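Local coordinates for protein putative branched-chain amino acid ABC transporter (Rhodospirillum rubrum ATCC 11170, PDB 3HUT) that probably binds branched-chain or related amino acids outside the cytoplasmic membrane and delivers them to an ABC transporter for uptake, at residues A[180-191]-A[206-217]. Sequence-based numbering, arbitrary orientation.
Sequences NRRFDDVIDEIE and DAAPFLRALRAR
Two neighbouring helices of an alpha/beta lobe of the periplasmic binding protein fold, 184-191 and 206-216, pack at a crossing angle of -50°, with Phe183, at the N-cap position of the first, lying on Phe210 of the second. The Phe183 ring rests flat on the helix backbone: Phe210 CA sits 3.7 Å from its centroid in a CH-pi contact, and the Phe210 ring turns an edge to the same aromatic face in an offset edge-to-face pair. Ala213 CB closes on Phe183 CD2 at 3.6 Å. One turn on, Ile187 sends CD1 to the backbone of Leu214, while its CG2, anti to the backbone N, lies over a face of the Arg217 guanidinium. That group grips Asp188 end-on, NH2 and NH1 reaching the single atom OD2 at 2.5 and 2.6 Å; Glu191 OE2 takes a weak, bent bond from Arg217 NH2, and Asp184 OD1 joins only as a longer salt bridge to Arg217 NH1 (3.6 Å). A methionine in place of Arg217 would probably leave these three carboxylates close together without their shared countercharge. At the other end Arg181 NH1 makes a nearly straight bond to Asp206 OD1 (2.9 Å, 171°), with Pro209 CG over the guanidinium centre. Beneath the helices runs the lobe's sheet: Phe210 and Val186 touch Ile145 of strand 141-147, and Leu214 and Ile190 meet Ile198 of strand 197-201, which links the two helices, while helix 232-238 packs against Leu211.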
# COMPACT_ATOMS: atom_id res chain seq x y z
N ASN A 180 14.58 7.73 17.24
CA ASN A 180 14.52 8.50 18.48
C ASN A 180 14.24 7.62 19.69
O ASN A 180 13.39 6.72 19.64
CB ASN A 180 13.45 9.57 18.39
CG ASN A 180 13.22 10.26 19.72
OD1 ASN A 180 14.15 10.79 20.32
ND2 ASN A 180 11.98 10.26 20.19
N ARG A 181 14.94 7.88 20.79
CA ARG A 181 14.73 7.10 22.00
C ARG A 181 14.40 7.92 23.24
O ARG A 181 14.31 7.36 24.33
CB ARG A 181 15.93 6.18 22.25
CG ARG A 181 15.99 4.99 21.30
CD ARG A 181 14.80 4.06 21.51
NE ARG A 181 14.79 2.91 20.60
CZ ARG A 181 14.31 2.93 19.36
NH1 ARG A 181 13.79 4.04 18.85
NH2 ARG A 181 14.34 1.82 18.63
N ARG A 182 14.24 9.23 23.12
CA ARG A 182 13.87 10.01 24.30
C ARG A 182 12.39 10.35 24.20
O ARG A 182 11.95 10.98 23.24
CB ARG A 182 14.70 11.28 24.44
CG ARG A 182 14.49 12.27 23.35
CD ARG A 182 15.58 12.14 22.33
NE ARG A 182 16.20 13.44 22.11
CZ ARG A 182 17.06 13.69 21.14
NH1 ARG A 182 17.41 12.74 20.29
NH2 ARG A 182 17.56 14.91 21.01
N PHE A 183 11.64 9.92 25.20
CA PHE A 183 10.20 10.13 25.22
C PHE A 183 9.70 10.91 26.43
O PHE A 183 8.56 11.36 26.45
CB PHE A 183 9.50 8.76 25.18
CG PHE A 183 10.14 7.77 24.24
CD1 PHE A 183 10.18 8.00 22.87
CD2 PHE A 183 10.69 6.58 24.73
CE1 PHE A 183 10.75 7.07 22.00
CE2 PHE A 183 11.27 5.64 23.87
CZ PHE A 183 11.30 5.89 22.50
N ASP A 184 10.55 11.07 27.44
CA ASP A 184 10.14 11.77 28.65
C ASP A 184 9.52 13.15 28.46
O ASP A 184 8.51 13.46 29.09
CB ASP A 184 11.30 11.87 29.64
CG ASP A 184 11.53 10.58 30.39
OD1 ASP A 184 10.53 10.00 30.88
OD2 ASP A 184 12.69 10.15 30.51
N ASP A 185 10.10 13.97 27.59
CA ASP A 185 9.56 15.30 27.37
C ASP A 185 8.20 15.28 26.69
O ASP A 185 7.28 15.98 27.11
CB ASP A 185 10.53 16.15 26.56
CG ASP A 185 11.81 16.44 27.32
OD1 ASP A 185 11.74 16.60 28.56
OD2 ASP A 185 12.87 16.52 26.67
N VAL A 186 8.07 14.48 25.63
CA VAL A 186 6.81 14.40 24.92
C VAL A 186 5.73 13.85 25.85
O VAL A 186 4.57 14.23 25.76
CB VAL A 186 6.91 13.50 23.66
CG1 VAL A 186 7.42 12.12 24.03
CG2 VAL A 186 5.56 13.39 22.99
N ILE A 187 6.13 12.96 26.76
CA ILE A 187 5.18 12.39 27.69
C ILE A 187 4.74 13.43 28.72
O ILE A 187 3.58 13.45 29.13
CB ILE A 187 5.77 11.16 28.41
CG1 ILE A 187 5.94 10.02 27.40
CG2 ILE A 187 4.87 10.73 29.55
CD1 ILE A 187 6.56 8.75 27.97
N ASP A 188 5.66 14.29 29.12
CA ASP A 188 5.34 15.34 30.08
C ASP A 188 4.35 16.30 29.43
O ASP A 188 3.40 16.77 30.06
CB ASP A 188 6.60 16.11 30.48
CG ASP A 188 7.50 15.32 31.42
OD1 ASP A 188 8.60 15.81 31.74
OD2 ASP A 188 7.10 14.21 31.84
N GLU A 189 4.59 16.59 28.15
CA GLU A 189 3.73 17.49 27.39
C GLU A 189 2.32 16.92 27.25
O GLU A 189 1.34 17.66 27.29
CB GLU A 189 4.36 17.75 26.02
CG GLU A 189 3.56 18.64 25.11
CD GLU A 189 4.37 19.12 23.92
OE1 GLU A 189 5.17 18.32 23.40
OE2 GLU A 189 4.20 20.28 23.51
N ILE A 190 2.24 15.61 27.07
CA ILE A 190 0.95 14.94 26.95
C ILE A 190 0.26 15.02 28.31
O ILE A 190 -0.95 15.23 28.41
CB ILE A 190 1.13 13.46 26.55
CG1 ILE A 190 1.61 13.38 25.10
CG2 ILE A 190 -0.16 12.69 26.75
CD1 ILE A 190 1.93 11.97 24.63
N GLU A 191 1.05 14.86 29.37
CA GLU A 191 0.54 14.93 30.73
C GLU A 191 -0.03 16.31 31.04
O GLU A 191 -1.07 16.44 31.68
CB GLU A 191 1.65 14.59 31.72
CG GLU A 191 1.66 13.14 32.17
CD GLU A 191 2.88 12.83 33.02
OE1 GLU A 191 3.37 13.74 33.71
OE2 GLU A 191 3.32 11.66 33.00
N ASP A 206 10.12 2.14 16.42
CA ASP A 206 10.20 3.32 17.27
C ASP A 206 9.00 3.41 18.20
O ASP A 206 9.12 3.84 19.35
CB ASP A 206 10.26 4.61 16.43
CG ASP A 206 11.57 4.77 15.68
OD1 ASP A 206 12.60 4.29 16.18
OD2 ASP A 206 11.56 5.39 14.59
N ALA A 207 7.84 2.98 17.71
CA ALA A 207 6.61 3.03 18.49
C ALA A 207 6.57 2.07 19.69
O ALA A 207 6.06 2.42 20.75
CB ALA A 207 5.41 2.77 17.59
N ALA A 208 7.11 0.86 19.52
CA ALA A 208 7.10 -0.11 20.60
C ALA A 208 7.81 0.44 21.84
O ALA A 208 7.25 0.43 22.93
CB ALA A 208 7.76 -1.42 20.15
N PRO A 209 9.05 0.93 21.68
CA PRO A 209 9.70 1.47 22.88
C PRO A 209 8.99 2.70 23.44
O PRO A 209 8.94 2.89 24.65
CB PRO A 209 11.13 1.76 22.41
CG PRO A 209 10.99 1.94 20.93
CD PRO A 209 10.00 0.87 20.56
N PHE A 210 8.43 3.53 22.56
CA PHE A 210 7.72 4.71 23.03
C PHE A 210 6.55 4.31 23.92
O PHE A 210 6.35 4.88 24.99
CB PHE A 210 7.17 5.53 21.86
CG PHE A 210 6.17 6.56 22.29
CD1 PHE A 210 6.54 7.61 23.12
CD2 PHE A 210 4.83 6.44 21.92
CE1 PHE A 210 5.60 8.53 23.59
CE2 PHE A 210 3.88 7.35 22.38
CZ PHE A 210 4.27 8.40 23.21
N LEU A 211 5.77 3.34 23.47
CA LEU A 211 4.62 2.88 24.23
C LEU A 211 5.01 2.24 25.56
O LEU A 211 4.28 2.34 26.54
CB LEU A 211 3.78 1.92 23.38
CG LEU A 211 3.10 2.65 22.22
CD1 LEU A 211 2.48 1.66 21.25
CD2 LEU A 211 2.04 3.59 22.79
N ARG A 212 6.16 1.56 25.59
CA ARG A 212 6.62 0.96 26.84
C ARG A 212 6.89 2.09 27.83
O ARG A 212 6.59 1.98 29.02
CB ARG A 212 7.90 0.14 26.62
CG ARG A 212 7.69 -1.21 25.91
CD ARG A 212 9.03 -1.90 25.68
NE ARG A 212 9.72 -2.17 26.94
CZ ARG A 212 11.03 -2.38 27.05
NH1 ARG A 212 11.80 -2.36 25.96
NH2 ARG A 212 11.57 -2.62 28.24
N ALA A 213 7.47 3.18 27.34
CA ALA A 213 7.77 4.32 28.20
C ALA A 213 6.48 5.03 28.62
O ALA A 213 6.30 5.39 29.79
CB ALA A 213 8.69 5.30 27.47
N LEU A 214 5.58 5.21 27.66
CA LEU A 214 4.31 5.86 27.94
C LEU A 214 3.54 5.10 29.02
O LEU A 214 3.08 5.67 30.00
CB LEU A 214 3.46 5.95 26.67
CG LEU A 214 2.06 6.54 26.84
CD1 LEU A 214 2.16 8.01 27.22
CD2 LEU A 214 1.28 6.38 25.54
N ARG A 215 3.40 3.79 28.84
CA ARG A 215 2.66 2.98 29.80
C ARG A 215 3.39 2.84 31.13
O ARG A 215 2.76 2.69 32.18
CB ARG A 215 2.37 1.59 29.24
CG ARG A 215 1.53 1.59 27.96
CD ARG A 215 0.26 2.41 28.11
NE ARG A 215 -0.61 2.26 26.94
CZ ARG A 215 -1.57 3.11 26.61
NH1 ARG A 215 -1.80 4.19 27.35
NH2 ARG A 215 -2.30 2.89 25.52
N ALA A 216 4.72 2.88 31.09
CA ALA A 216 5.51 2.74 32.31
C ALA A 216 5.24 3.93 33.22
O ALA A 216 5.22 3.80 34.44
CB ALA A 216 6.99 2.66 31.97
N ARG A 217 5.02 5.09 32.62
CA ARG A 217 4.74 6.28 33.40
C ARG A 217 3.29 6.37 33.86
O ARG A 217 2.89 7.34 34.48
CB ARG A 217 5.13 7.53 32.60
CG ARG A 217 6.63 7.67 32.47
CD ARG A 217 7.02 9.00 31.88
NE ARG A 217 6.35 10.10 32.58
CZ ARG A 217 6.57 11.38 32.31
NH1 ARG A 217 7.45 11.72 31.37
NH2 ARG A 217 5.91 12.31 32.98
O HOH W 1 14.88 1.69 15.96